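Local coordinates for bifunctional enzyme cysn/cysc (Mycobacterium tuberculosis, PDB 4BZP), which phosphorylates adenylyl sulfate (APS) at its 3'-hydroxyl with ATP, the APS kinase step of sulfate activation, at residues K6-T11 against L79-A84; F106-C111 against K149-R154; D112-D117 against L155-S160. All blocks are in the same frame, centred on the assembly; numbering follows the deposited sequence.

Interaction 1. Residues K6-T11 against L79-A84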
loop_
_atom_site.group_PDB
_atom_site.type_symbol
_atom_site.label_atom_id
_atom_site.label_comp_id
_atom_site.label_asym_id
_atom_site.label_seq_id
_atom_site.Cartn_x
_atom_site.Cartn_y
_atom_site.Cartn_z
ATOM N N LYS A 6 -1.434 14.307 -0.039
ATOM C CA LYS A 6 -0.776 14.698 -1.274
ATOM C C LYS A 6 0.489 13.907 -1.351
ATOM O O LYS A 6 0.974 13.383 -0.329
ATOM C CB LYS A 6 -0.372 16.171 -1.203
ATOM C CG LYS A 6 -1.462 17.151 -0.823
ATOM C CD LYS A 6 -1.024 18.571 -0.782
ATOM C CE LYS A 6 -2.206 19.447 -0.309
ATOM N NZ LYS A 6 -1.673 20.806 -0.027
ATOM N N THR A 7 1.085 13.879 -2.548
ATOM C CA THR A 7 2.367 13.200 -2.760
ATOM C C THR A 7 3.454 14.087 -3.312
ATOM O O THR A 7 3.240 14.807 -4.288
ATOM C CB THR A 7 2.210 11.980 -3.700
ATOM O OG1 THR A 7 1.327 11.037 -3.050
ATOM C CG2 THR A 7 3.541 11.289 -4.040
ATOM N N VAL A 8 4.630 14.041 -2.673
ATOM C CA VAL A 8 5.832 14.625 -3.196
ATOM C C VAL A 8 6.698 13.516 -3.768
ATOM O O VAL A 8 7.128 12.631 -3.026
ATOM C CB VAL A 8 6.600 15.375 -2.093
ATOM C CG1 VAL A 8 7.867 15.989 -2.671
ATOM C CG2 VAL A 8 5.722 16.427 -1.461
ATOM N N TRP A 9 6.949 13.548 -5.063
ATOM C CA TRP A 9 7.672 12.513 -5.809
ATOM C C TRP A 9 9.013 13.084 -6.160
ATOM O O TRP A 9 9.136 13.974 -7.060
ATOM C CB TRP A 9 6.888 12.139 -7.056
ATOM C CG TRP A 9 7.320 10.912 -7.770
ATOM C CD1 TRP A 9 8.241 10.825 -8.729
ATOM C CD2 TRP A 9 6.801 9.573 -7.563
ATOM N NE1 TRP A 9 8.369 9.511 -9.129
ATOM C CE2 TRP A 9 7.468 8.736 -8.450
ATOM C CE3 TRP A 9 5.835 9.016 -6.729
ATOM C CZ2 TRP A 9 7.192 7.348 -8.518
ATOM C CZ3 TRP A 9 5.605 7.646 -6.817
ATOM C CH2 TRP A 9 6.284 6.882 -7.674
ATOM N N PHE A 10 10.058 12.636 -5.485
ATOM C CA PHE A 10 11.366 13.072 -5.825
ATOM C C PHE A 10 11.873 12.399 -7.083
ATOM O O PHE A 10 11.383 11.358 -7.622
ATOM C CB PHE A 10 12.342 12.815 -4.699
ATOM C CG PHE A 10 12.097 13.643 -3.494
ATOM C CD1 PHE A 10 11.192 13.230 -2.540
ATOM C CD2 PHE A 10 12.748 14.852 -3.320
ATOM C CE1 PHE A 10 10.927 14.015 -1.447
ATOM C CE2 PHE A 10 12.483 15.640 -2.230
ATOM C CZ PHE A 10 11.610 15.191 -1.256
ATOM N N THR A 11 12.916 12.998 -7.575
ATOM C CA THR A 11 13.676 12.362 -8.674
ATOM C C THR A 11 15.056 12.996 -8.684
ATOM O O THR A 11 15.215 14.165 -8.364
ATOM C CB THR A 11 12.937 12.487 -10.023
ATOM O OG1 THR A 11 13.733 11.848 -11.039
ATOM C CG2 THR A 11 12.661 13.935 -10.404
ATOM N N LEU A 79 0.667 12.945 4.032
ATOM C CA LEU A 79 1.557 13.640 3.143
ATOM C C LEU A 79 2.662 12.650 2.839
ATOM O O LEU A 79 3.460 12.323 3.702
ATOM C CB LEU A 79 2.085 14.922 3.777
ATOM C CG LEU A 79 2.889 15.868 2.869
ATOM C CD1 LEU A 79 4.265 15.345 2.543
ATOM C CD2 LEU A 79 2.126 16.198 1.603
ATOM N N VAL A 80 2.670 12.141 1.613
ATOM C CA VAL A 80 3.559 11.045 1.204
ATOM C C VAL A 80 4.800 11.600 0.508
ATOM O O VAL A 80 4.663 12.440 -0.372
ATOM C CB VAL A 80 2.857 10.048 0.282
ATOM C CG1 VAL A 80 3.730 8.828 -0.026
ATOM C CG2 VAL A 80 1.543 9.567 0.920
ATOM N N LEU A 81 5.958 11.136 0.899
ATOM C CA LEU A 81 7.248 11.600 0.363
ATOM C C LEU A 81 7.930 10.407 -0.237
ATOM O O LEU A 81 8.177 9.406 0.488
ATOM C CB LEU A 81 8.074 12.177 1.489
ATOM C CG LEU A 81 7.405 13.375 2.163
ATOM C CD1 LEU A 81 7.669 13.466 3.648
ATOM C CD2 LEU A 81 7.857 14.661 1.488
ATOM N N VAL A 82 8.217 10.432 -1.536
ATOM C CA VAL A 82 8.753 9.254 -2.252
ATOM C C VAL A 82 10.116 9.597 -2.798
ATOM O O VAL A 82 10.242 10.285 -3.834
ATOM C CB VAL A 82 7.831 8.860 -3.394
ATOM C CG1 VAL A 82 8.349 7.583 -4.066
ATOM C CG2 VAL A 82 6.418 8.674 -2.902
ATOM N N PRO A 83 11.185 9.104 -2.129
ATOM C CA PRO A 83 12.532 9.437 -2.576
ATOM C C PRO A 83 13.183 8.455 -3.526
ATOM O O PRO A 83 14.395 8.114 -3.328
ATOM C CB PRO A 83 13.293 9.475 -1.270
ATOM C CG PRO A 83 12.647 8.428 -0.442
ATOM C CD PRO A 83 11.192 8.525 -0.770
ATOM N N ALA A 84 12.545 8.202 -4.643
ATOM C CA ALA A 84 13.073 7.261 -5.644
ATOM C C ALA A 84 13.830 7.998 -6.725
ATOM O O ALA A 84 13.565 9.170 -7.021
ATOM C CB ALA A 84 11.948 6.434 -6.225
HETATM O O HOH W 1 10.252 8.947 -6.845
#
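Val-82 O takes one sound bond from Phe-10 N across the contact, with Phe-10 N 2.9 Å from Val-82 O, and a weak one from Ala-84 N of its own segment. Beside this carbonyl, the Phe-10 ring in its modelled conformer turns an edge to Val-82 O, with the oxygen in the ring plane. Earlier along the pair the backbone bonds are straighter, as in Val-8 N to Val-80 O at 2.8 Å. Both strands run the same way, their short axes 4.7 Å apart and 12° from parallel. In the parallel sheet of this P-loop kinase 6-11 is the middle strand and 79-82 its neighbour, and residues 6-11 lead directly into the Walker A loop that holds ADP. On one face, Trp-9 has CG anti to its backbone nitrogen (chi1 -167°), which brings the indole across Val-82; Val-82 CG1 stands over the six-membered ring of Trp-9, 4.0 Å from its centroid and 18° off the normal. Thr-7 lies alongside Val-80 on this face, and its OG1 bonds to His-99. The other face carries Val-8 and Leu-81, side by side with Val-8 CB 3.9 Å from Leu-81 CD2; there Leu-81 and Leu-79 pack against helix 18-31.

Interaction 2. Residues F106-C111 against K149-R154; sequences FFEVFC and KNPDLR. With EDO (1,2-ethanediol), chain G.
Asp-152 reaches back to the strand with its carboxylate: OD2 takes the backbone N-H of Glu-108, Asp-152 OD2 lying 2.8 Å from Glu-108 N, nearly straight and on its anti lone pair. A chi1 of -64° places CG beside the backbone N of Asp-152 and opposite its carbonyl carbon, which lets OD2 reach Glu-108 N. Separately, Glu-108 O takes two weak bonds, from Asp-152 N and Leu-153 N. The other oxygen, OD1, is joined to Phe-106 O through a water, while OD2 also forms a salt bridge with Arg-96; that positive neighbour probably stabilises the charged carboxylate.

Glu-108, in its modelled conformer, sends an extended chain across Pro-151, with OE1 beside Pro-151 CA. A second water links this oxygen to Asn-150 N, and OE2 is held by Arg-92. Further on, Phe-110 N bonds Leu-153 O at 2.9 Å, and Phe-110 CB rests on Pro-151 CB at 3.9 Å. Arg-154, in its modelled conformer, runs alongside Phe-110 until a bend at chi3 (-42°) swings the guanidinium back to the ring: Arg-154 NH1 meets the ring edge, 3.3 Å from Phe-110 CE2, with the two planes 71° apart, and also forms a salt bridge with Asp-112. This is an edge contact, not a cation-pi stack over the face.

Residues 153-155 thus join strand 106-111 in parallel as an outermost strand of the sheet within this chain. Leu-153 leans on Glu-167 and Leu-171 of helix 161-173, Glu-108 packs on Arg-96 of helix 89-101, and strand 6-11 flanks 106-111 on its other edge.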
loop_
_atom_site.group_PDB
_atom_site.type_symbol
_atom_site.label_atom_id
_atom_site.label_comp_id
_atom_site.label_asym_id
_atom_site.label_seq_id
_atom_site.Cartn_x
_atom_site.Cartn_y
_atom_site.Cartn_z
ATOM N N PHE A 106 -0.015 16.015 -6.668
ATOM C CA PHE A 106 1.255 15.385 -6.935
ATOM C C PHE A 106 2.251 16.449 -7.307
ATOM O O PHE A 106 1.963 17.314 -8.161
ATOM C CB PHE A 106 1.076 14.394 -8.101
ATOM C CG PHE A 106 2.327 13.664 -8.567
ATOM C CD1 PHE A 106 3.187 14.226 -9.509
ATOM C CD2 PHE A 106 2.606 12.402 -8.091
ATOM C CE1 PHE A 106 4.314 13.561 -9.911
ATOM C CE2 PHE A 106 3.714 11.700 -8.557
ATOM C CZ PHE A 106 4.556 12.270 -9.474
ATOM N N PHE A 107 3.429 16.384 -6.703
ATOM C CA PHE A 107 4.506 17.326 -6.983
ATOM C C PHE A 107 5.750 16.564 -7.368
ATOM O O PHE A 107 6.205 15.709 -6.629
ATOM C CB PHE A 107 4.772 18.194 -5.770
ATOM C CG PHE A 107 3.579 18.915 -5.258
ATOM C CD1 PHE A 107 3.250 20.139 -5.755
ATOM C CD2 PHE A 107 2.784 18.335 -4.272
ATOM C CE1 PHE A 107 2.133 20.818 -5.266
ATOM C CE2 PHE A 107 1.662 18.996 -3.799
ATOM C CZ PHE A 107 1.352 20.231 -4.300
ATOM N N GLU A 108 6.328 16.909 -8.508
ATOM C CA GLU A 108 7.593 16.360 -9.013
ATOM C C GLU A 108 8.694 17.284 -8.504
ATOM O O GLU A 108 8.763 18.461 -8.927
ATOM C CB GLU A 108 7.639 16.216 -10.567
ATOM C CG GLU A 108 8.969 15.587 -11.065
ATOM C CD GLU A 108 9.271 15.704 -12.548
ATOM O OE1 GLU A 108 9.231 16.823 -13.008
ATOM O OE2 GLU A 108 9.561 14.710 -13.255
ATOM N N VAL A 109 9.552 16.788 -7.649
ATOM C CA VAL A 109 10.631 17.561 -7.047
ATOM C C VAL A 109 11.944 17.002 -7.522
ATOM O O VAL A 109 12.283 15.826 -7.295
ATOM C CB VAL A 109 10.549 17.561 -5.542
ATOM C CG1 VAL A 109 11.754 18.292 -4.971
ATOM C CG2 VAL A 109 9.240 18.197 -5.080
ATOM N N PHE A 110 12.717 17.790 -8.279
ATOM C CA PHE A 110 13.988 17.384 -8.847
ATOM C C PHE A 110 15.161 17.805 -7.981
ATOM O O PHE A 110 15.378 19.012 -7.797
ATOM C CB PHE A 110 14.090 18.005 -10.229
ATOM C CG PHE A 110 15.364 17.717 -10.993
ATOM C CD1 PHE A 110 16.133 16.601 -10.788
ATOM C CD2 PHE A 110 15.752 18.608 -12.005
ATOM C CE1 PHE A 110 17.286 16.410 -11.510
ATOM C CE2 PHE A 110 16.893 18.377 -12.780
ATOM C CZ PHE A 110 17.653 17.272 -12.514
ATOM N N CYS A 111 15.881 16.828 -7.418
ATOM C CA CYS A 111 17.101 17.081 -6.678
ATOM C C CYS A 111 18.197 17.167 -7.693
ATOM O O CYS A 111 18.829 16.154 -8.068
ATOM C CB CYS A 111 17.340 15.950 -5.668
ATOM S SG CYS A 111 16.074 15.939 -4.356
ATOM N N LYS A 149 12.022 18.091 -17.263
ATOM C CA LYS A 149 11.888 19.345 -18.038
ATOM C C LYS A 149 10.973 20.361 -17.399
ATOM O O LYS A 149 11.165 21.564 -17.591
ATOM C CB LYS A 149 11.449 19.061 -19.468
ATOM C CG LYS A 149 12.443 18.156 -20.203
ATOM C CD LYS A 149 13.922 18.547 -20.194
ATOM C CE LYS A 149 14.793 17.514 -20.967
ATOM N NZ LYS A 149 16.147 18.061 -21.235
ATOM N N ASN A 150 10.018 19.878 -16.604
ATOM C CA ASN A 150 8.997 20.755 -16.014
ATOM C C ASN A 150 8.705 20.391 -14.545
ATOM O O ASN A 150 7.577 20.125 -14.226
ATOM C CB ASN A 150 7.697 20.680 -16.840
ATOM C CG ASN A 150 7.885 21.205 -18.248
ATOM O OD1 ASN A 150 8.048 22.395 -18.421
ATOM N ND2 ASN A 150 7.910 20.309 -19.256
ATOM N N PRO A 151 9.754 20.204 -13.735
ATOM C CA PRO A 151 9.426 19.842 -12.359
ATOM C C PRO A 151 8.679 20.932 -11.610
ATOM O O PRO A 151 8.789 22.110 -11.969
ATOM C CB PRO A 151 10.815 19.624 -11.719
ATOM C CG PRO A 151 11.710 20.603 -12.486
ATOM C CD PRO A 151 11.168 20.589 -13.885
ATOM N N ASP A 152 7.918 20.572 -10.602
ATOM C CA ASP A 152 7.272 21.567 -9.771
ATOM C C ASP A 152 8.266 22.362 -8.931
ATOM O O ASP A 152 7.998 23.516 -8.616
ATOM C CB ASP A 152 6.258 20.918 -8.838
ATOM C CG ASP A 152 5.130 20.276 -9.609
ATOM O OD1 ASP A 152 4.301 21.060 -10.149
ATOM O OD2 ASP A 152 5.076 19.071 -9.836
ATOM N N LEU A 153 9.401 21.768 -8.554
ATOM C CA LEU A 153 10.398 22.405 -7.737
ATOM C C LEU A 153 11.734 21.790 -8.074
ATOM O O LEU A 153 11.862 20.571 -8.237
ATOM C CB LEU A 153 10.076 22.167 -6.265
ATOM C CG LEU A 153 11.058 22.723 -5.233
ATOM C CD1 LEU A 153 11.146 24.250 -5.314
ATOM C CD2 LEU A 153 10.640 22.272 -3.849
ATOM N N ARG A 154 12.765 22.597 -8.194
ATOM C CA ARG A 154 14.117 22.149 -8.447
ATOM C C ARG A 154 14.934 22.506 -7.224
ATOM O O ARG A 154 15.043 23.678 -6.866
ATOM C CB ARG A 154 14.674 22.844 -9.705
ATOM C CG ARG A 154 16.096 22.407 -10.085
ATOM C CD ARG A 154 16.706 23.140 -11.291
ATOM N NE ARG A 154 15.717 23.299 -12.340
ATOM C CZ ARG A 154 15.680 22.508 -13.408
ATOM N NH1 ARG A 154 16.579 21.558 -13.556
ATOM N NH2 ARG A 154 14.750 22.695 -14.311
HETATM C C1 EDO G . 12.047 25.522 -10.009
HETATM O O1 EDO G . 12.088 25.397 -8.608
HETATM C C2 EDO G . 10.740 25.102 -10.619
HETATM O O2 EDO G . 10.906 23.760 -11.014
HETATM O O HOH W 2 1.892 19.533 -10.057
HETATM O O HOH W 3 9.206 17.414 -15.606
#

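Interaction 3. Residues D112-D117 against L155-S160; sequences DTPLQD and LTPDRS. With ADP (adenosine-5'-diphosphate), chain C; EDO (1,2-ethanediol), chain F.
Thr-113 has OG1 beside its backbone N and opposite the carbonyl carbon (chi1 -61°), which sets the hydroxyl alongside Pro-157 as the two side chains pass in opposite directions, Thr-113 OG1 lying 3.8 Å from Pro-157 CB. A chi1 of -68° likewise puts the carboxylate of Asp-117 across the same proline, with Asp-117 OD2 3.9 Å from Pro-157 CG. The pyrrolidine ring is therefore met by two oxygen-bearing side chains, and Pro-157 CD lies 3.3 Å from Asp-112 O. The Thr-113 hydroxyl also bonds to Ser-16 O, and a water 2.6 Å from Thr-113 OG1 donates to Leu-155 O. Leu-155 O also accepts Asp-112 N at 2.9 Å, the one direct hydrogen bond between the segments.

Pro-157 is the second residue of a type I beta turn from Thr-156 to Arg-159, where Thr-156 OG1 donates to Asp-158 OD1 at 2.7 Å. The turn delivers Arg-159 O to the adenine, and ADP N6 bonds Arg-159 O at 2.8 Å and 165°. Ser-160 then caps the following helix. Recognition of the exocyclic amine by a main-chain carbonyl places this loop in the adenine site of a P-loop kinase, at the C-terminal ends of the parallel strands.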
loop_
_atom_site.group_PDB
_atom_site.type_symbol
_atom_site.label_atom_id
_atom_site.label_comp_id
_atom_site.label_asym_id
_atom_site.label_seq_id
_atom_site.Cartn_x
_atom_site.Cartn_y
_atom_site.Cartn_z
ATOM N N ASP A 112 18.433 18.371 -8.170
ATOM C CA ASP A 112 19.386 18.665 -9.265
ATOM C C ASP A 112 20.776 18.920 -8.745
ATOM O O ASP A 112 21.247 20.062 -8.646
ATOM C CB ASP A 112 18.922 19.823 -10.115
ATOM C CG ASP A 112 19.762 20.009 -11.401
ATOM O OD1 ASP A 112 20.608 19.149 -11.704
ATOM O OD2 ASP A 112 19.451 21.014 -12.101
ATOM N N THR A 113 21.435 17.831 -8.368
ATOM C CA THR A 113 22.839 17.824 -7.949
ATOM C C THR A 113 23.635 17.094 -9.012
ATOM O O THR A 113 23.247 15.983 -9.406
ATOM C CB THR A 113 22.939 17.115 -6.565
ATOM O OG1 THR A 113 22.165 17.839 -5.573
ATOM C CG2 THR A 113 24.379 17.020 -6.092
ATOM N N PRO A 114 24.702 17.714 -9.506
ATOM C CA PRO A 114 25.491 17.087 -10.574
ATOM C C PRO A 114 26.115 15.770 -10.154
ATOM O O PRO A 114 26.381 15.564 -8.959
ATOM C CB PRO A 114 26.601 18.107 -10.856
ATOM C CG PRO A 114 26.436 19.244 -10.009
ATOM C CD PRO A 114 25.292 18.984 -9.036
ATOM N N LEU A 115 26.343 14.883 -11.107
ATOM C CA LEU A 115 26.990 13.653 -10.876
ATOM C C LEU A 115 28.251 13.801 -10.014
ATOM O O LEU A 115 28.452 12.999 -9.112
ATOM C CB LEU A 115 27.358 12.996 -12.205
ATOM C CG LEU A 115 28.114 11.651 -12.145
ATOM C CD1 LEU A 115 27.247 10.582 -11.546
ATOM C CD2 LEU A 115 28.509 11.210 -13.554
ATOM N N GLN A 116 29.142 14.704 -10.359
ATOM C CA GLN A 116 30.395 14.852 -9.625
ATOM C C GLN A 116 30.167 15.082 -8.152
ATOM O O GLN A 116 30.908 14.542 -7.320
ATOM C CB GLN A 116 31.245 15.998 -10.213
ATOM C CG GLN A 116 32.013 15.594 -11.465
ATOM C CD GLN A 116 33.155 16.552 -11.763
ATOM O OE1 GLN A 116 33.502 17.408 -10.940
ATOM N NE2 GLN A 116 33.742 16.417 -12.935
ATOM N N ASP A 117 29.168 15.891 -7.844
ATOM C CA ASP A 117 28.877 16.182 -6.450
ATOM C C ASP A 117 28.270 14.936 -5.805
ATOM O O ASP A 117 28.558 14.600 -4.646
ATOM C CB ASP A 117 27.894 17.340 -6.270
ATOM C CG ASP A 117 28.385 18.691 -6.662
ATOM O OD1 ASP A 117 29.571 18.858 -6.926
ATOM O OD2 ASP A 117 27.489 19.640 -6.627
ATOM N N LEU A 155 15.496 21.521 -6.531
ATOM C CA LEU A 155 16.349 21.689 -5.357
ATOM C C LEU A 155 17.792 21.661 -5.786
ATOM O O LEU A 155 18.179 20.788 -6.556
ATOM C CB LEU A 155 16.098 20.606 -4.341
ATOM C CG LEU A 155 14.666 20.537 -3.775
ATOM C CD1 LEU A 155 14.478 19.368 -2.817
ATOM C CD2 LEU A 155 14.286 21.847 -3.081
ATOM N N THR A 156 18.608 22.583 -5.287
ATOM C CA THR A 156 19.956 22.733 -5.735
ATOM C C THR A 156 20.938 22.626 -4.545
ATOM O O THR A 156 20.618 23.023 -3.420
ATOM C CB THR A 156 20.129 24.067 -6.495
ATOM O OG1 THR A 156 19.737 25.099 -5.645
ATOM C CG2 THR A 156 19.309 24.056 -7.735
ATOM N N PRO A 157 22.171 22.174 -4.801
ATOM C CA PRO A 157 23.097 21.788 -3.724
ATOM C C PRO A 157 23.697 22.952 -2.944
ATOM O O PRO A 157 24.307 22.742 -1.937
ATOM C CB PRO A 157 24.147 20.926 -4.480
ATOM C CG PRO A 157 24.091 21.349 -5.867
ATOM C CD PRO A 157 22.638 21.680 -6.113
ATOM N N ASP A 158 23.521 24.187 -3.429
ATOM C CA ASP A 158 23.927 25.368 -2.667
ATOM C C ASP A 158 23.071 25.613 -1.422
ATOM O O ASP A 158 23.479 26.344 -0.539
ATOM C CB ASP A 158 23.933 26.632 -3.564
ATOM C CG ASP A 158 22.593 26.924 -4.173
ATOM O OD1 ASP A 158 22.158 26.091 -5.000
ATOM O OD2 ASP A 158 21.939 27.929 -3.820
ATOM N N ARG A 159 21.878 25.055 -1.393
ATOM C CA ARG A 159 20.985 25.212 -0.291
ATOM C C ARG A 159 21.127 23.984 0.616
ATOM O O ARG A 159 21.359 22.850 0.138
ATOM C CB ARG A 159 19.556 25.429 -0.787
ATOM C CG ARG A 159 19.426 26.599 -1.789
ATOM C CD ARG A 159 19.828 27.936 -1.180
ATOM N NE ARG A 159 18.901 28.338 -0.142
ATOM C CZ ARG A 159 19.188 29.196 0.840
ATOM N NH1 ARG A 159 20.398 29.743 0.934
ATOM N NH2 ARG A 159 18.276 29.479 1.768
ATOM N N SER A 160 21.029 24.203 1.907
ATOM C CA SER A 160 21.177 23.131 2.871
ATOM C C SER A 160 19.976 22.206 2.853
ATOM O O SER A 160 18.906 22.542 2.336
ATOM C CB SER A 160 21.315 23.744 4.276
ATOM O OG SER A 160 20.096 24.319 4.689
HETATM P PB ADP C . 19.566 10.175 -2.280
HETATM O O1B ADP C . 20.340 8.916 -2.795
HETATM O O2B ADP C . 19.070 11.049 -3.386
HETATM O O3B ADP C . 18.565 9.813 -1.236
HETATM P PA ADP C . 20.993 11.343 -0.010
HETATM O O1A ADP C . 21.414 10.082 0.626
HETATM O O2A ADP C . 19.829 12.066 0.600
HETATM O O3A ADP C . 20.696 11.062 -1.542
HETATM O "O5'" ADP C . 22.178 12.428 -0.148
HETATM C "C5'" ADP C . 23.512 11.996 -0.269
HETATM C "C4'" ADP C . 24.285 12.652 0.881
HETATM O "O4'" ADP C . 24.577 13.983 0.501
HETATM C "C3'" ADP C . 23.638 12.693 2.274
HETATM O "O3'" ADP C . 24.321 11.801 3.124
HETATM C "C2'" ADP C . 23.953 14.059 2.767
HETATM O "O2'" ADP C . 24.972 13.917 3.796
HETATM C "C1'" ADP C . 24.517 14.840 1.623
HETATM N N9 ADP C . 23.625 15.946 1.236
HETATM C C8 ADP C . 22.433 15.785 0.589
HETATM N N7 ADP C . 21.815 16.955 0.349
HETATM C C5 ADP C . 22.678 17.903 0.841
HETATM C C6 ADP C . 22.594 19.340 0.918
HETATM N N6 ADP C . 21.554 20.030 0.407
HETATM N N1 ADP C . 23.656 19.931 1.524
HETATM C C2 ADP C . 24.681 19.247 2.020
HETATM N N3 ADP C . 24.823 17.897 2.021
HETATM C C4 ADP C . 23.792 17.223 1.469
HETATM C C1 EDO F . 21.979 15.627 -12.320
HETATM O O1 EDO F . 21.353 16.343 -11.281
HETATM C C2 EDO F . 20.819 15.048 -13.068
HETATM O O2 EDO F . 20.893 15.638 -14.334
HETATM O O HOH W 4 19.844 18.944 -5.242
#

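How the interactions relate
From the N terminus, strand 6-11 comes first, and interaction 1 closes when the chain returns as 79-84, after 67 mostly helical residues. Only then does strand 106-111 open interaction 2, so these two run in series; yet they join in the sheet, since 106-111 is hydrogen-bonded to 6-11 and Val-8 packs on Val-109. Interactions 2 and 3 cross: 106-111 continues into 112-117, and 149-154 continues into 155-160, so both loops span the same excursion of the chain. Phe-110 O to Leu-155 N and the Arg-154 to Asp-112 salt bridge stitch them together. The set runs from the sheet centre to an outermost strand within this chain and on to the nucleotide's adenine.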